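Local coordinates for protein extracellular sialidase/neuraminidase, putative (Aspergillus fumigatus, PDB 2XZI) that probably hydrolyses terminal sialic acid linkages as an extracellular exo-sialidase, with KDN (deamino-neuraminic acid) as its preferred sugar, at residues A[40-48]-A[104-115]; A[66-76]-A[88-99]. All coordinates share one frame; numbering follows the deposited sequence. Where two conformers were deposited one is given.

Contact 1 of 2, residues A[40-48]-A[104-115]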
loop_
_atom_site.group_PDB
_atom_site.type_symbol
_atom_site.label_atom_id
_atom_site.label_comp_id
_atom_site.label_asym_id
_atom_site.label_seq_id
_atom_site.Cartn_x
_atom_site.Cartn_y
_atom_site.Cartn_z
ATOM N N ILE A 40 0.176 -4.007 -6.233
ATOM C CA ILE A 40 -0.582 -3.467 -5.100
ATOM C C ILE A 40 0.014 -3.864 -3.739
ATOM O O ILE A 40 -0.613 -4.585 -2.961
ATOM C CB ILE A 40 -2.110 -3.810 -5.183
ATOM C CG1 ILE A 40 -2.654 -3.812 -6.631
ATOM C CG2 ILE A 40 -2.909 -2.847 -4.327
ATOM C CD1 ILE A 40 -2.483 -2.528 -7.397
ATOM N N PRO A 41 1.241 -3.392 -3.455
ATOM C CA PRO A 41 1.962 -3.733 -2.219
ATOM C C PRO A 41 1.414 -3.080 -0.948
ATOM O O PRO A 41 0.846 -1.981 -0.981
ATOM C CB PRO A 41 3.374 -3.197 -2.480
ATOM C CG PRO A 41 3.136 -2.037 -3.413
ATOM C CD PRO A 41 2.071 -2.560 -4.346
ATOM N N ALA A 42 1.602 -3.766 0.171
ATOM C CA ALA A 42 1.367 -3.175 1.482
ATOM C C ALA A 42 2.380 -3.790 2.422
ATOM O O ALA A 42 2.607 -4.996 2.353
ATOM C CB ALA A 42 -0.020 -3.499 1.951
ATOM N N VAL A 43 2.949 -3.010 3.326
ATOM C CA VAL A 43 3.958 -3.523 4.264
ATOM C C VAL A 43 3.793 -2.905 5.646
ATOM O O VAL A 43 3.513 -1.698 5.776
ATOM C CB VAL A 43 5.407 -3.322 3.721
ATOM C CG1 VAL A 43 5.790 -1.828 3.650
ATOM C CG2 VAL A 43 6.427 -4.135 4.526
ATOM N N VAL A 44 3.928 -3.758 6.663
ATOM C CA VAL A 44 3.944 -3.290 8.042
ATOM C C VAL A 44 4.991 -4.016 8.858
ATOM O O VAL A 44 5.326 -5.148 8.587
ATOM C CB VAL A 44 2.563 -3.438 8.749
ATOM C CG1 VAL A 44 1.524 -2.475 8.128
ATOM C CG2 VAL A 44 2.087 -4.892 8.749
ATOM N N ARG A 45 5.502 -3.331 9.869
ATOM C CA ARG A 45 6.328 -3.953 10.887
ATOM C C ARG A 45 5.436 -4.188 12.100
ATOM O O ARG A 45 4.698 -3.296 12.525
ATOM C CB ARG A 45 7.484 -3.016 11.256
ATOM C CG ARG A 45 8.431 -3.634 12.278
ATOM C CD ARG A 45 9.228 -2.595 13.000
ATOM N NE ARG A 45 8.497 -2.100 14.160
ATOM C CZ ARG A 45 8.690 -0.909 14.718
ATOM N NH1 ARG A 45 9.589 -0.064 14.217
ATOM N NH2 ARG A 45 7.969 -0.556 15.773
ATOM N N THR A 46 5.473 -5.400 12.638
ATOM C CA THR A 46 4.604 -5.736 13.768
ATOM C C THR A 46 5.266 -5.292 15.055
ATOM O O THR A 46 6.398 -4.818 15.040
ATOM C CB THR A 46 4.324 -7.234 13.845
ATOM O OG1 THR A 46 5.501 -7.895 14.326
ATOM C CG2 THR A 46 3.909 -7.814 12.490
ATOM N N THR A 47 4.596 -5.469 16.191
ATOM C CA THR A 47 5.226 -5.003 17.428
ATOM C C THR A 47 6.428 -5.854 17.850
ATOM O O THR A 47 7.174 -5.454 18.738
ATOM C CB THR A 47 4.247 -4.864 18.595
ATOM O OG1 THR A 47 3.874 -6.157 19.053
ATOM C CG2 THR A 47 3.023 -4.029 18.203
ATOM N N THR A 48 6.610 -7.014 17.223
ATOM C CA THR A 48 7.742 -7.885 17.546
ATOM C C THR A 48 8.982 -7.497 16.753
ATOM O O THR A 48 10.085 -7.914 17.115
ATOM C CB THR A 48 7.460 -9.384 17.241
ATOM O OG1 THR A 48 7.345 -9.579 15.820
ATOM C CG2 THR A 48 6.205 -9.892 17.940
ATOM N N ASN A 104 -6.496 -4.861 -2.792
ATOM C CA ASN A 104 -6.366 -3.615 -2.022
ATOM C C ASN A 104 -5.879 -3.842 -0.580
ATOM O O ASN A 104 -6.487 -3.354 0.370
ATOM C CB ASN A 104 -7.700 -2.846 -2.005
ATOM C CG ASN A 104 -7.976 -2.135 -3.303
ATOM O OD1 ASN A 104 -8.252 -2.774 -4.330
ATOM N ND2 ASN A 104 -7.878 -0.815 -3.287
ATOM N N PRO A 105 -4.791 -4.603 -0.390
ATOM C CA PRO A 105 -4.395 -4.824 1.004
ATOM C C PRO A 105 -4.131 -3.519 1.756
ATOM O O PRO A 105 -3.371 -2.665 1.285
ATOM C CB PRO A 105 -3.095 -5.641 0.872
ATOM C CG PRO A 105 -2.583 -5.279 -0.480
ATOM C CD PRO A 105 -3.797 -5.158 -1.325
ATOM N N THR A 106 -4.778 -3.368 2.915
ATOM C CA THR A 106 -4.614 -2.178 3.758
ATOM C C THR A 106 -4.492 -2.623 5.223
ATOM O O THR A 106 -5.478 -2.653 5.962
ATOM C CB THR A 106 -5.766 -1.174 3.549
ATOM O OG1 THR A 106 -5.970 -0.986 2.148
ATOM C CG2 THR A 106 -5.445 0.176 4.176
ATOM N N PRO A 107 -3.267 -2.966 5.638
ATOM C CA PRO A 107 -3.004 -3.476 6.989
ATOM C C PRO A 107 -2.802 -2.369 8.010
ATOM O O PRO A 107 -2.363 -1.267 7.664
ATOM C CB PRO A 107 -1.717 -4.289 6.804
ATOM C CG PRO A 107 -0.994 -3.553 5.706
ATOM C CD PRO A 107 -2.095 -3.140 4.753
ATOM N N VAL A 108 -3.092 -2.665 9.281
ATOM C CA VAL A 108 -2.703 -1.820 10.395
ATOM C C VAL A 108 -2.399 -2.718 11.599
ATOM O O VAL A 108 -3.168 -3.624 11.905
ATOM C CB VAL A 108 -3.781 -0.740 10.723
ATOM C CG1 VAL A 108 -5.144 -1.369 11.047
ATOM C CG2 VAL A 108 -3.286 0.230 11.824
ATOM N N VAL A 109 -1.297 -2.421 12.267
ATOM C CA VAL A 109 -0.896 -3.167 13.443
ATOM C C VAL A 109 -1.468 -2.470 14.679
ATOM O O VAL A 109 -1.223 -1.290 14.911
ATOM C CB VAL A 109 0.637 -3.285 13.554
ATOM C CG1 VAL A 109 1.014 -4.047 14.844
ATOM C CG2 VAL A 109 1.242 -3.966 12.311
ATOM N N ASP A 110 -2.249 -3.218 15.460
ATOM C CA ASP A 110 -2.828 -2.678 16.697
ATOM C C ASP A 110 -1.898 -2.879 17.897
ATOM O O ASP A 110 -0.908 -3.604 17.791
ATOM C CB ASP A 110 -4.220 -3.258 16.956
ATOM C CG ASP A 110 -5.168 -2.256 17.611
ATOM O OD1 ASP A 110 -4.695 -1.267 18.229
ATOM O OD2 ASP A 110 -6.393 -2.468 17.501
ATOM N N ASP A 111 -2.224 -2.249 19.036
ATOM C CA ASP A 111 -1.315 -2.174 20.202
ATOM C C ASP A 111 -0.999 -3.534 20.820
ATOM O O ASP A 111 0.057 -3.718 21.450
ATOM C CB ASP A 111 -1.906 -1.302 21.322
ATOM C CG ASP A 111 -2.211 0.117 20.890
ATOM O OD1 ASP A 111 -1.762 0.548 19.803
ATOM O OD2 ASP A 111 -2.906 0.809 21.660
ATOM N N ASP A 112 -1.939 -4.465 20.682
ATOM C CA ASP A 112 -1.809 -5.818 21.230
ATOM C C ASP A 112 -1.075 -6.749 20.274
ATOM O O ASP A 112 -0.934 -7.939 20.546
ATOM C CB ASP A 112 -3.196 -6.397 21.527
ATOM C CG ASP A 112 -4.036 -6.592 20.270
ATOM O OD1 ASP A 112 -3.901 -5.781 19.312
ATOM O OD2 ASP A 112 -4.813 -7.564 20.207
ATOM N N ASN A 113 -0.628 -6.182 19.152
ATOM C CA ASN A 113 -0.083 -6.924 18.005
ATOM C C ASN A 113 -1.074 -7.714 17.163
ATOM O O ASN A 113 -0.658 -8.511 16.326
ATOM C CB ASN A 113 1.165 -7.762 18.341
ATOM C CG ASN A 113 2.058 -7.939 17.146
ATOM O OD1 ASN A 113 2.236 -7.008 16.352
ATOM N ND2 ASN A 113 2.611 -9.144 16.982
ATOM N N THR A 114 -2.382 -7.496 17.342
ATOM C CA THR A 114 -3.311 -7.975 16.315
ATOM C C THR A 114 -2.994 -7.209 15.022
ATOM O O THR A 114 -2.897 -5.972 15.029
ATOM C CB THR A 114 -4.773 -7.744 16.683
ATOM O OG1 THR A 114 -5.107 -8.594 17.791
ATOM C CG2 THR A 114 -5.702 -8.070 15.516
ATOM N N ILE A 115 -2.807 -7.942 13.938
ATOM C CA ILE A 115 -2.666 -7.277 12.650
ATOM C C ILE A 115 -3.987 -7.368 11.894
ATOM O O ILE A 115 -4.429 -8.447 11.515
ATOM C CB ILE A 115 -1.513 -7.824 11.785
ATOM C CG1 ILE A 115 -0.187 -7.839 12.565
ATOM C CG2 ILE A 115 -1.395 -6.968 10.516
ATOM C CD1 ILE A 115 0.148 -9.218 13.165
HETATM O O HOH W 1 2.167 -5.772 21.271
#

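Contact 2 of 2, residues A[66-76]-A[88-99]. With NA (sodium ion), chain E.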
loop_
_atom_site.group_PDB
_atom_site.type_symbol
_atom_site.label_atom_id
_atom_site.label_comp_id
_atom_site.label_asym_id
_atom_site.label_seq_id
_atom_site.Cartn_x
_atom_site.Cartn_y
_atom_site.Cartn_z
ATOM N N GLY A 66 -10.565 -10.284 -12.604
ATOM C CA GLY A 66 -10.290 -11.708 -12.789
ATOM C C GLY A 66 -9.772 -12.335 -11.513
ATOM O O GLY A 66 -9.922 -11.781 -10.424
ATOM N N ASP A 67 -9.166 -13.513 -11.654
ATOM C CA ASP A 67 -8.712 -14.295 -10.517
ATOM C C ASP A 67 -7.455 -13.664 -9.907
ATOM O O ASP A 67 -6.356 -13.707 -10.494
ATOM C CB ASP A 67 -8.445 -15.738 -10.965
ATOM C CG ASP A 67 -8.141 -16.665 -9.814
ATOM O OD1 ASP A 67 -8.298 -16.273 -8.633
ATOM O OD2 ASP A 67 -7.754 -17.822 -10.088
ATOM N N ILE A 68 -7.630 -13.084 -8.719
ATOM C CA ILE A 68 -6.553 -12.396 -8.002
ATOM C C ILE A 68 -6.646 -12.820 -6.556
ATOM O O ILE A 68 -7.724 -12.749 -5.961
ATOM C CB ILE A 68 -6.675 -10.856 -8.142
ATOM C CG1 ILE A 68 -6.557 -10.418 -9.603
ATOM C CG2 ILE A 68 -5.645 -10.139 -7.266
ATOM C CD1 ILE A 68 -6.902 -8.955 -9.864
ATOM N N ASN A 69 -5.527 -13.296 -6.012
ATOM C CA ASN A 69 -5.449 -13.733 -4.618
ATOM C C ASN A 69 -4.629 -12.767 -3.791
ATOM O O ASN A 69 -3.720 -12.108 -4.322
ATOM C CB ASN A 69 -4.880 -15.166 -4.503
ATOM C CG ASN A 69 -5.647 -16.160 -5.317
ATOM O OD1 ASN A 69 -6.802 -15.933 -5.650
ATOM N ND2 ASN A 69 -5.024 -17.303 -5.615
ATOM N N LEU A 70 -4.938 -12.695 -2.500
ATOM C CA LEU A 70 -4.153 -11.850 -1.602
ATOM C C LEU A 70 -3.059 -12.691 -0.986
ATOM O O LEU A 70 -3.345 -13.605 -0.209
ATOM C CB LEU A 70 -5.035 -11.247 -0.505
ATOM C CG LEU A 70 -4.593 -9.899 0.075
ATOM C CD1 LEU A 70 -3.254 -9.977 0.826
ATOM C CD2 LEU A 70 -4.540 -8.831 -0.970
ATOM N N VAL A 71 -1.819 -12.369 -1.344
ATOM C CA VAL A 71 -0.643 -13.143 -0.943
ATOM C C VAL A 71 0.255 -12.328 -0.019
ATOM O O VAL A 71 0.084 -11.117 0.114
ATOM C CB VAL A 71 0.138 -13.695 -2.183
ATOM C CG1 VAL A 71 -0.756 -14.662 -2.978
ATOM C CG2 VAL A 71 0.703 -12.563 -3.066
ATOM N N TYR A 72 1.201 -12.993 0.641
ATOM C CA TYR A 72 2.098 -12.309 1.542
ATOM C C TYR A 72 3.386 -13.079 1.790
ATOM O O TYR A 72 3.467 -14.287 1.505
ATOM C CB TYR A 72 1.400 -11.994 2.868
ATOM C CG TYR A 72 1.180 -13.155 3.818
ATOM C CD1 TYR A 72 0.197 -14.104 3.580
ATOM C CD2 TYR A 72 1.924 -13.265 4.988
ATOM C CE1 TYR A 72 -0.030 -15.145 4.473
ATOM C CE2 TYR A 72 1.708 -14.317 5.889
ATOM C CZ TYR A 72 0.723 -15.243 5.631
ATOM O OH TYR A 72 0.483 -16.295 6.502
ATOM N N LYS A 73 4.366 -12.369 2.330
ATOM C CA LYS A 73 5.570 -12.972 2.887
ATOM C C LYS A 73 5.867 -12.331 4.217
ATOM O O LYS A 73 5.590 -11.155 4.426
ATOM C CB LYS A 73 6.763 -12.750 1.964
ATOM C CG LYS A 73 6.716 -13.512 0.655
ATOM C CD LYS A 73 7.970 -13.266 -0.151
ATOM C CE LYS A 73 7.959 -14.162 -1.361
ATOM N NZ LYS A 73 9.245 -14.166 -2.072
ATOM N N ARG A 74 6.447 -13.099 5.127
ATOM C CA ARG A 74 6.949 -12.557 6.380
ATOM C C ARG A 74 8.455 -12.708 6.415
ATOM O O ARG A 74 9.007 -13.601 5.775
ATOM C CB ARG A 74 6.406 -13.355 7.572
ATOM C CG ARG A 74 4.923 -13.706 7.520
ATOM C CD ARG A 74 4.504 -14.266 8.880
ATOM N NE ARG A 74 5.292 -15.446 9.262
ATOM C CZ ARG A 74 5.403 -15.907 10.507
ATOM N NH1 ARG A 74 4.818 -15.293 11.521
ATOM N NH2 ARG A 74 6.140 -16.989 10.750
ATOM N N THR A 75 9.119 -11.877 7.200
ATOM C CA THR A 75 10.476 -12.183 7.599
ATOM C C THR A 75 10.491 -13.430 8.480
ATOM O O THR A 75 9.560 -13.671 9.269
ATOM C CB THR A 75 11.177 -10.980 8.274
ATOM O OG1 THR A 75 10.440 -10.548 9.433
ATOM C CG2 THR A 75 11.283 -9.840 7.271
ATOM N N LYS A 76 11.545 -14.232 8.299
ATOM C CA LYS A 76 11.690 -15.510 8.999
ATOM C C LYS A 76 11.763 -15.344 10.507
ATOM O O LYS A 76 11.222 -16.173 11.257
ATOM C CB LYS A 76 12.939 -16.241 8.512
ATOM C CG LYS A 76 12.831 -16.826 7.122
ATOM C CD LYS A 76 14.157 -17.474 6.742
ATOM C CE LYS A 76 14.062 -18.120 5.384
ATOM N NZ LYS A 76 15.392 -18.679 4.997
ATOM N N TRP A 88 13.671 -13.833 4.218
ATOM C CA TRP A 88 12.236 -13.842 3.944
ATOM C C TRP A 88 11.690 -15.248 3.752
ATOM O O TRP A 88 12.308 -16.081 3.066
ATOM C CB TRP A 88 11.930 -12.994 2.710
ATOM C CG TRP A 88 12.074 -11.526 2.953
ATOM C CD1 TRP A 88 13.197 -10.760 2.758
ATOM C CD2 TRP A 88 11.059 -10.635 3.416
ATOM N NE1 TRP A 88 12.941 -9.446 3.076
ATOM C CE2 TRP A 88 11.634 -9.341 3.476
ATOM C CE3 TRP A 88 9.711 -10.797 3.768
ATOM C CZ2 TRP A 88 10.919 -8.229 3.881
ATOM C CZ3 TRP A 88 8.998 -9.683 4.173
ATOM C CH2 TRP A 88 9.601 -8.414 4.218
ATOM N N GLU A 89 10.531 -15.499 4.340
ATOM C CA GLU A 89 9.811 -16.757 4.108
ATOM C C GLU A 89 9.334 -16.893 2.653
ATOM O O GLU A 89 9.233 -15.901 1.929
ATOM C CB GLU A 89 8.617 -16.864 5.049
ATOM C CG GLU A 89 8.995 -17.041 6.518
ATOM C CD GLU A 89 7.781 -17.057 7.435
ATOM O OE1 GLU A 89 6.671 -16.702 6.971
ATOM O OE2 GLU A 89 7.939 -17.404 8.625
ATOM N N PRO A 90 8.998 -18.124 2.224
ATOM C CA PRO A 90 8.319 -18.303 0.940
ATOM C C PRO A 90 6.912 -17.707 0.918
ATOM O O PRO A 90 6.324 -17.425 1.972
ATOM C CB PRO A 90 8.232 -19.832 0.784
ATOM C CG PRO A 90 9.275 -20.381 1.692
ATOM C CD PRO A 90 9.346 -19.416 2.847
ATOM N N LEU A 91 6.407 -17.503 -0.283
ATOM C CA LEU A 91 5.081 -16.941 -0.497
ATOM C C LEU A 91 3.992 -17.749 0.199
ATOM O O LEU A 91 3.969 -18.983 0.116
ATOM C CB LEU A 91 4.791 -16.854 -1.997
ATOM C CG LEU A 91 3.572 -16.015 -2.356
ATOM C CD1 LEU A 91 3.905 -14.525 -2.223
ATOM C CD2 LEU A 91 3.182 -16.355 -3.784
ATOM N N ARG A 92 3.088 -17.038 0.872
ATOM C CA ARG A 92 1.886 -17.611 1.491
ATOM C C ARG A 92 0.649 -16.845 1.014
ATOM O O ARG A 92 0.774 -15.846 0.293
ATOM C CB ARG A 92 1.978 -17.518 3.010
ATOM C CG ARG A 92 3.130 -18.274 3.641
ATOM C CD ARG A 92 3.071 -18.069 5.131
ATOM N NE ARG A 92 4.152 -18.741 5.828
ATOM C CZ ARG A 92 4.205 -18.873 7.148
ATOM N NH1 ARG A 92 3.238 -18.379 7.898
ATOM N NH2 ARG A 92 5.217 -19.509 7.717
ATOM N N GLU A 93 -0.528 -17.324 1.401
ATOM C CA GLU A 93 -1.793 -16.754 0.952
ATOM C C GLU A 93 -2.632 -16.365 2.161
ATOM O O GLU A 93 -2.756 -17.135 3.124
ATOM C CB GLU A 93 -2.543 -17.774 0.087
ATOM C CG GLU A 93 -3.834 -17.263 -0.528
ATOM C CD GLU A 93 -4.439 -18.257 -1.481
ATOM O OE1 GLU A 93 -5.001 -19.264 -1.008
ATOM O OE2 GLU A 93 -4.333 -18.022 -2.697
ATOM N N VAL A 94 -3.177 -15.151 2.126
ATOM C CA VAL A 94 -4.139 -14.735 3.133
ATOM C C VAL A 94 -5.505 -15.302 2.734
ATOM O O VAL A 94 -6.150 -15.960 3.543
ATOM C CB VAL A 94 -4.213 -13.199 3.253
ATOM C CG1 VAL A 94 -5.344 -12.814 4.204
ATOM C CG2 VAL A 94 -2.903 -12.629 3.760
ATOM N N VAL A 95 -5.916 -15.038 1.489
ATOM C CA VAL A 95 -7.210 -15.487 0.969
ATOM C C VAL A 95 -7.140 -15.594 -0.547
ATOM O O VAL A 95 -6.542 -14.743 -1.202
ATOM C CB VAL A 95 -8.369 -14.540 1.409
ATOM C CG1 VAL A 95 -8.123 -13.084 0.958
ATOM C CG2 VAL A 95 -9.722 -15.054 0.910
ATOM N N GLY A 96 -7.739 -16.644 -1.102
ATOM C CA GLY A 96 -7.709 -16.877 -2.551
ATOM C C GLY A 96 -8.953 -17.578 -3.069
ATOM O O GLY A 96 -9.013 -17.986 -4.233
ATOM N N SER A 97 -9.958 -17.709 -2.211
ATOM C CA SER A 97 -11.175 -18.455 -2.546
ATOM C C SER A 97 -11.905 -17.932 -3.788
ATOM O O SER A 97 -12.110 -16.731 -3.932
ATOM C CB SER A 97 -12.118 -18.478 -1.340
ATOM O OG SER A 97 -12.380 -17.169 -0.855
ATOM N N GLY A 98 -12.300 -18.839 -4.678
ATOM C CA GLY A 98 -13.043 -18.452 -5.874
ATOM C C GLY A 98 -12.140 -17.916 -6.973
ATOM O O GLY A 98 -10.905 -17.961 -6.850
ATOM N N ALA A 99 -12.750 -17.408 -8.047
ATOM C CA ALA A 99 -12.016 -16.841 -9.193
ATOM C C ALA A 99 -12.261 -15.329 -9.300
ATOM O O ALA A 99 -12.016 -14.698 -10.346
ATOM C CB ALA A 99 -12.418 -17.540 -10.475
HETATM NA NA NA E . -8.689 -17.140 -6.390
HETATM O O HOH W 2 -7.035 -18.738 -7.314
HETATM O O HOH W 3 -9.419 -15.023 -6.053
HETATM O O HOH W 4 10.887 -15.294 -0.164
HETATM O O HOH W 5 5.561 -15.993 4.426
HETATM O O HOH W 6 9.923 -18.415 10.010
#

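Contact 1 of 2, residues A[40-48]-A[104-115]
V44 and A42 project from strand 40-45 onto two proline rings and a valine of strand 104-109. The CB of A42 meets P107 at CD (3.5 Å) and P105 at CB, fitting between the two rings. CG1 of V44, anti to the carbonyl carbon (chi1 -68°), rests on CG of P107 at 3.7 Å; its CG2, between backbone N and carbonyl carbon, reaches CG2 of V109 at 3.8 Å. At the end near the bound sugar CG2 of I40 touches CD of P105 at 3.9 Å, the side chains crossing nearly at right angles. The strands run almost parallel, at 10°, with axes 6.7 Å apart, and no backbone hydrogen bond joins them: they are the first strands of successive four-stranded antiparallel sheets, packed face to face as neighbouring blades of the sialidase beta-propeller. Toward the loop end CG2 of T47 covers CG1 of V109, and the amide of N113, at the close of the D110-N113 type I turn, takes over. Its OD1 accepts a nearly straight bond from N of T47 (2.8 Å, 168°), the donor standing above the carbonyl plane. A water joins OG1 of T47 to O of D111, while OG1 of T46 and of T48 both bond D161. Direct polar pairing is limited to one hydrogen bond at the loops, so these two strands meet mainly through short, branched or ring-closed apolar side chains.

Contact 2 of 2, residues A[66-76]-A[88-99]
Main-chain bonds pair L70 with V95 and Y72 with R92 in antiparallel fashion. L70 O receives N of V94 at 2.8 Å and, weakly, N of V95, which makes a classic beta bulge. Farther along, E89 N donates to R74 O. Among the charged groups, R74 grips E89 side-on: NE meets OE1 at 3.0 Å, in the guanidinium plane, and NH2 meets the syn lone pair of OE2 at 2.8 Å. A bend at chi3 (-58°) turns the guanidinium into this position. R92 NH2 adds a charge contact to OE1, which lies over its guanidinium face, and R92 NH1 bonds N163. These are the third and fourth strands of a four-stranded propeller blade, 92-93 forming its outer edge. Around the aromatic rings, CG2 of T75 sits 3.6 Å from the six-membered ring centroid of W88, almost on its normal, and CB of R92 covers a face of Y72; V94 CG2 makes an apolar contact with Y72 CD1 at 3.4 Å. The sodium ion binds D67 OD1, N69 OD1, the carbonyl oxygens of G96 (2.3 Å) and G98, and two waters; one water also bridges D67 OD2 and N69 ND2.

The centres of contacts 1 and 2 are 15 Å apart. Segment 40-48 of contact 1 and both segments of contact 2 lie in one blade, whose strands in order are 37-45, 51-58, 68-74 and 92-93; segment 104-115 belongs to the next. From the sodium loop the chain runs on into strand 101-109, which opens that next blade, so contact 2 is nested within the loop closed by contact 1. The two meet directly where CD of P105 packs on CD2 of L70 at 3.8 Å. In contact 1, I40 lines the pocket holding deamino-alpha-neuraminic acid, its side chain about 4 Å from the ligand, whereas the L70 side chain of contact 2 stays about 11 Å from such a ligand.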